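Local coordinates for Lmo1076 protein (Listeria monocytogenes serovar 1/2a, PDB 3FI7), which hydrolyses peptidoglycan as a GH73 N-acetylglucosaminidase, this chain being the catalytic domain of the virulence-associated, autoinhibited autolysin Auto, at residues L44-Q58 with K117-N129. Sequence-based numbering, arbitrary orientation.
Sequences LCKKYNLYPSVMIAQ and KESLEDNAKKLRN
The Schellman motif that ends helix 29-47 is clamped by Arg128 of helix 116-129. Bent at chi2 and chi3 (59° and 57°), the arginine turns its guanidinium side-on, and NE (3.0 Å) and NH2 (3.1 Å) both donate to Tyr48 O from one face of the carbonyl plane; NH2 adds a weak bond to Asn49 O. Asn49, of positive phi, is the C-prime residue, and Glu144 holds Arg128 NH1 in a salt bridge. Ala124 CB lies over one face of the Tyr48 ring, 4.1 Å from its centroid, a CH-pi contact. At the ring edge Glu121 OE2 accepts from Tyr48 OH (2.8 Å) through its anti lone pair, with ring and carboxylate nearly perpendicular; Lys47 NZ forms a salt bridge to the same oxygen. In this helical, lysozyme-clan domain, the turn leads into helix 52-63, whose segment 52-58 runs at 120° to 117-129. Met55 of that helix, bent at chi3, puts CE 3.6 Å from Ala124 CB; from helix 29-47, Leu44 CD1 meets Leu120 CB at 3.7 Å. Deeper in, Asn123 ND2 donates to Gln58 OE1 (3.3 Å) from above the Gln58 carbonyl plane, and a water bridges that oxygen to Asn123 OD1; Tyr166 OH holds Gln58 NE2.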
# COMPACT_ATOMS: atom_id res chain seq x y z
N LEU A 44 8.20 4.15 8.26
CA LEU A 44 9.07 3.43 7.34
C LEU A 44 9.48 4.30 6.16
O LEU A 44 10.62 4.23 5.70
CB LEU A 44 8.39 2.16 6.84
CG LEU A 44 8.19 1.09 7.89
CD1 LEU A 44 7.11 0.12 7.42
CD2 LEU A 44 9.52 0.39 8.21
N CYS A 45 8.55 5.11 5.66
CA CYS A 45 8.84 5.94 4.50
C CYS A 45 9.80 7.08 4.82
O CYS A 45 10.46 7.61 3.92
CB CYS A 45 7.56 6.45 3.84
SG CYS A 45 6.70 5.15 2.93
N LYS A 46 9.87 7.44 6.09
CA LYS A 46 10.86 8.41 6.54
C LYS A 46 12.23 7.74 6.58
O LYS A 46 13.21 8.28 6.08
CB LYS A 46 10.49 8.95 7.92
CG LYS A 46 11.34 10.12 8.36
CD LYS A 46 11.17 10.42 9.85
CE LYS A 46 12.15 11.48 10.32
NZ LYS A 46 12.16 11.61 11.80
N LYS A 47 12.28 6.55 7.16
CA LYS A 47 13.52 5.79 7.23
C LYS A 47 14.11 5.46 5.85
O LYS A 47 15.32 5.47 5.67
CB LYS A 47 13.29 4.52 8.04
CG LYS A 47 14.44 3.55 8.06
CD LYS A 47 14.08 2.35 8.91
CE LYS A 47 15.13 1.26 8.82
NZ LYS A 47 14.72 0.07 9.63
N TYR A 48 13.24 5.19 4.87
CA TYR A 48 13.69 4.84 3.52
C TYR A 48 13.48 5.96 2.50
O TYR A 48 13.64 5.74 1.30
CB TYR A 48 12.99 3.57 3.04
CG TYR A 48 13.35 2.34 3.83
CD1 TYR A 48 14.42 1.54 3.46
CD2 TYR A 48 12.62 1.98 4.96
CE1 TYR A 48 14.75 0.41 4.19
CE2 TYR A 48 12.95 0.86 5.69
CZ TYR A 48 14.01 0.08 5.31
OH TYR A 48 14.34 -1.04 6.04
N ASN A 49 13.13 7.15 2.98
CA ASN A 49 12.85 8.32 2.12
C ASN A 49 11.95 8.06 0.90
O ASN A 49 12.34 8.29 -0.24
CB ASN A 49 14.16 9.03 1.72
CG ASN A 49 13.94 10.50 1.35
OD1 ASN A 49 13.06 11.16 1.91
ND2 ASN A 49 14.72 11.00 0.40
N LEU A 50 10.73 7.59 1.16
CA LEU A 50 9.73 7.34 0.13
C LEU A 50 8.45 8.12 0.47
O LEU A 50 8.35 8.69 1.55
CB LEU A 50 9.41 5.85 0.09
CG LEU A 50 10.58 4.88 -0.05
CD1 LEU A 50 10.09 3.44 0.07
CD2 LEU A 50 11.29 5.09 -1.37
N TYR A 51 7.48 8.14 -0.45
CA TYR A 51 6.17 8.75 -0.15
C TYR A 51 5.25 7.77 0.58
O TYR A 51 4.91 6.71 0.05
CB TYR A 51 5.46 9.22 -1.42
CG TYR A 51 5.98 10.49 -2.03
CD1 TYR A 51 5.60 11.73 -1.53
CD2 TYR A 51 6.85 10.46 -3.12
CE1 TYR A 51 6.08 12.91 -2.09
CE2 TYR A 51 7.34 11.63 -3.69
CZ TYR A 51 6.95 12.85 -3.16
OH TYR A 51 7.42 14.03 -3.72
N PRO A 52 4.82 8.13 1.80
CA PRO A 52 3.84 7.33 2.54
C PRO A 52 2.52 7.21 1.76
O PRO A 52 1.84 6.18 1.83
CB PRO A 52 3.59 8.15 3.81
CG PRO A 52 4.74 9.05 3.94
CD PRO A 52 5.27 9.31 2.56
N SER A 53 2.16 8.26 1.03
CA SER A 53 0.91 8.24 0.29
C SER A 53 0.97 7.15 -0.77
O SER A 53 -0.02 6.48 -1.05
CB SER A 53 0.64 9.59 -0.37
OG SER A 53 1.71 9.94 -1.22
N VAL A 54 2.14 6.97 -1.37
CA VAL A 54 2.30 5.99 -2.43
C VAL A 54 2.32 4.57 -1.84
O VAL A 54 1.76 3.64 -2.40
CB VAL A 54 3.57 6.28 -3.25
CG1 VAL A 54 3.88 5.14 -4.22
CG2 VAL A 54 3.41 7.61 -4.00
N MET A 55 2.95 4.42 -0.67
CA MET A 55 2.97 3.13 0.01
C MET A 55 1.58 2.68 0.46
O MET A 55 1.21 1.50 0.32
CB MET A 55 3.91 3.17 1.22
CG MET A 55 3.96 1.84 1.97
SD MET A 55 5.01 1.84 3.45
CE MET A 55 6.61 1.48 2.72
N ILE A 56 0.81 3.61 1.02
CA ILE A 56 -0.52 3.28 1.51
C ILE A 56 -1.41 2.93 0.32
O ILE A 56 -2.16 1.97 0.37
CB ILE A 56 -1.12 4.44 2.34
CG1 ILE A 56 -0.32 4.64 3.63
CG2 ILE A 56 -2.58 4.17 2.65
CD1 ILE A 56 -0.46 6.03 4.23
N ALA A 57 -1.32 3.71 -0.75
CA ALA A 57 -2.10 3.42 -1.96
C ALA A 57 -1.73 2.06 -2.55
O ALA A 57 -2.60 1.28 -2.94
CB ALA A 57 -1.92 4.51 -2.99
N GLN A 58 -0.43 1.76 -2.60
CA GLN A 58 0.01 0.45 -3.08
C GLN A 58 -0.53 -0.67 -2.21
O GLN A 58 -1.00 -1.68 -2.72
CB GLN A 58 1.53 0.35 -3.14
CG GLN A 58 2.12 0.87 -4.43
CD GLN A 58 3.52 0.32 -4.67
OE1 GLN A 58 4.46 0.67 -3.96
NE2 GLN A 58 3.65 -0.54 -5.68
N LYS A 117 3.38 -4.66 9.58
CA LYS A 117 4.56 -3.81 9.63
C LYS A 117 5.69 -4.36 8.78
O LYS A 117 6.30 -3.63 8.00
CB LYS A 117 5.04 -3.61 11.07
CG LYS A 117 6.27 -2.72 11.16
CD LYS A 117 6.79 -2.60 12.58
CE LYS A 117 8.14 -1.91 12.61
NZ LYS A 117 8.70 -1.89 14.00
N GLU A 118 5.98 -5.65 8.93
CA GLU A 118 7.10 -6.27 8.23
C GLU A 118 6.82 -6.36 6.73
O GLU A 118 7.73 -6.30 5.91
CB GLU A 118 7.42 -7.64 8.83
CG GLU A 118 8.02 -7.59 10.23
CD GLU A 118 6.99 -7.37 11.34
OE1 GLU A 118 7.40 -7.02 12.47
OE2 GLU A 118 5.77 -7.53 11.10
N SER A 119 5.54 -6.50 6.39
CA SER A 119 5.10 -6.51 5.00
C SER A 119 5.34 -5.14 4.34
O SER A 119 5.90 -5.05 3.24
CB SER A 119 3.62 -6.92 4.93
OG SER A 119 3.10 -6.82 3.62
N LEU A 120 4.93 -4.07 5.03
CA LEU A 120 5.21 -2.71 4.55
C LEU A 120 6.71 -2.47 4.42
O LEU A 120 7.17 -1.86 3.45
CB LEU A 120 4.58 -1.66 5.47
CG LEU A 120 3.05 -1.67 5.52
CD1 LEU A 120 2.53 -1.01 6.79
CD2 LEU A 120 2.45 -1.02 4.26
N GLU A 121 7.48 -2.95 5.39
CA GLU A 121 8.92 -2.74 5.35
C GLU A 121 9.57 -3.43 4.14
O GLU A 121 10.49 -2.88 3.52
CB GLU A 121 9.59 -3.17 6.65
CG GLU A 121 11.10 -2.94 6.66
CD GLU A 121 11.66 -2.65 8.04
OE1 GLU A 121 11.02 -3.03 9.04
OE2 GLU A 121 12.76 -2.04 8.13
N ASP A 122 9.08 -4.62 3.79
CA ASP A 122 9.55 -5.31 2.59
C ASP A 122 9.31 -4.48 1.34
O ASP A 122 10.18 -4.42 0.47
CB ASP A 122 8.91 -6.69 2.44
CG ASP A 122 9.90 -7.83 2.71
OD1 ASP A 122 9.68 -8.94 2.17
OD2 ASP A 122 10.89 -7.61 3.44
N ASN A 123 8.14 -3.84 1.25
CA ASN A 123 7.83 -2.97 0.11
C ASN A 123 8.80 -1.80 0.07
O ASN A 123 9.30 -1.43 -1.00
CB ASN A 123 6.37 -2.49 0.17
CG ASN A 123 6.08 -1.32 -0.78
OD1 ASN A 123 6.09 -0.16 -0.37
ND2 ASN A 123 5.82 -1.63 -2.04
N ALA A 124 9.09 -1.23 1.24
CA ALA A 124 10.03 -0.11 1.32
C ALA A 124 11.44 -0.53 0.90
O ALA A 124 12.13 0.19 0.19
CB ALA A 124 10.05 0.47 2.73
N LYS A 125 11.86 -1.70 1.36
CA LYS A 125 13.17 -2.23 1.00
C LYS A 125 13.25 -2.48 -0.50
O LYS A 125 14.24 -2.14 -1.15
CB LYS A 125 13.46 -3.53 1.75
CG LYS A 125 13.88 -3.35 3.20
CD LYS A 125 13.96 -4.73 3.85
CE LYS A 125 14.66 -4.70 5.19
NZ LYS A 125 14.70 -6.08 5.76
N LYS A 126 12.19 -3.06 -1.05
CA LYS A 126 12.10 -3.32 -2.47
C LYS A 126 12.32 -2.04 -3.29
O LYS A 126 13.15 -2.02 -4.20
CB LYS A 126 10.75 -3.96 -2.80
CG LYS A 126 10.63 -4.53 -4.21
CD LYS A 126 9.34 -5.34 -4.34
CE LYS A 126 9.22 -6.00 -5.71
NZ LYS A 126 7.96 -6.80 -5.85
N LEU A 127 11.58 -0.98 -2.97
CA LEU A 127 11.71 0.28 -3.69
C LEU A 127 13.06 0.95 -3.50
O LEU A 127 13.66 1.43 -4.46
CB LEU A 127 10.60 1.27 -3.29
CG LEU A 127 9.19 0.85 -3.72
CD1 LEU A 127 8.19 2.00 -3.59
CD2 LEU A 127 9.20 0.32 -5.13
N ARG A 128 13.53 0.99 -2.26
CA ARG A 128 14.77 1.69 -1.94
C ARG A 128 16.01 0.89 -2.35
O ARG A 128 16.91 1.44 -2.98
CB ARG A 128 14.83 2.07 -0.45
CG ARG A 128 16.22 2.52 0.03
CD ARG A 128 16.73 3.74 -0.74
NE ARG A 128 15.80 4.86 -0.66
CZ ARG A 128 15.98 6.03 -1.26
NH1 ARG A 128 17.06 6.24 -2.01
NH2 ARG A 128 15.08 7.00 -1.12
N ASN A 129 16.04 -0.40 -2.01
CA ASN A 129 17.21 -1.22 -2.33
C ASN A 129 17.18 -1.82 -3.73
O ASN A 129 18.22 -2.20 -4.26
CB ASN A 129 17.40 -2.34 -1.30
CG ASN A 129 17.58 -1.81 0.10
OD1 ASN A 129 18.06 -0.70 0.30
ND2 ASN A 129 17.17 -2.61 1.09
O HOH W 1 5.29 2.16 -1.89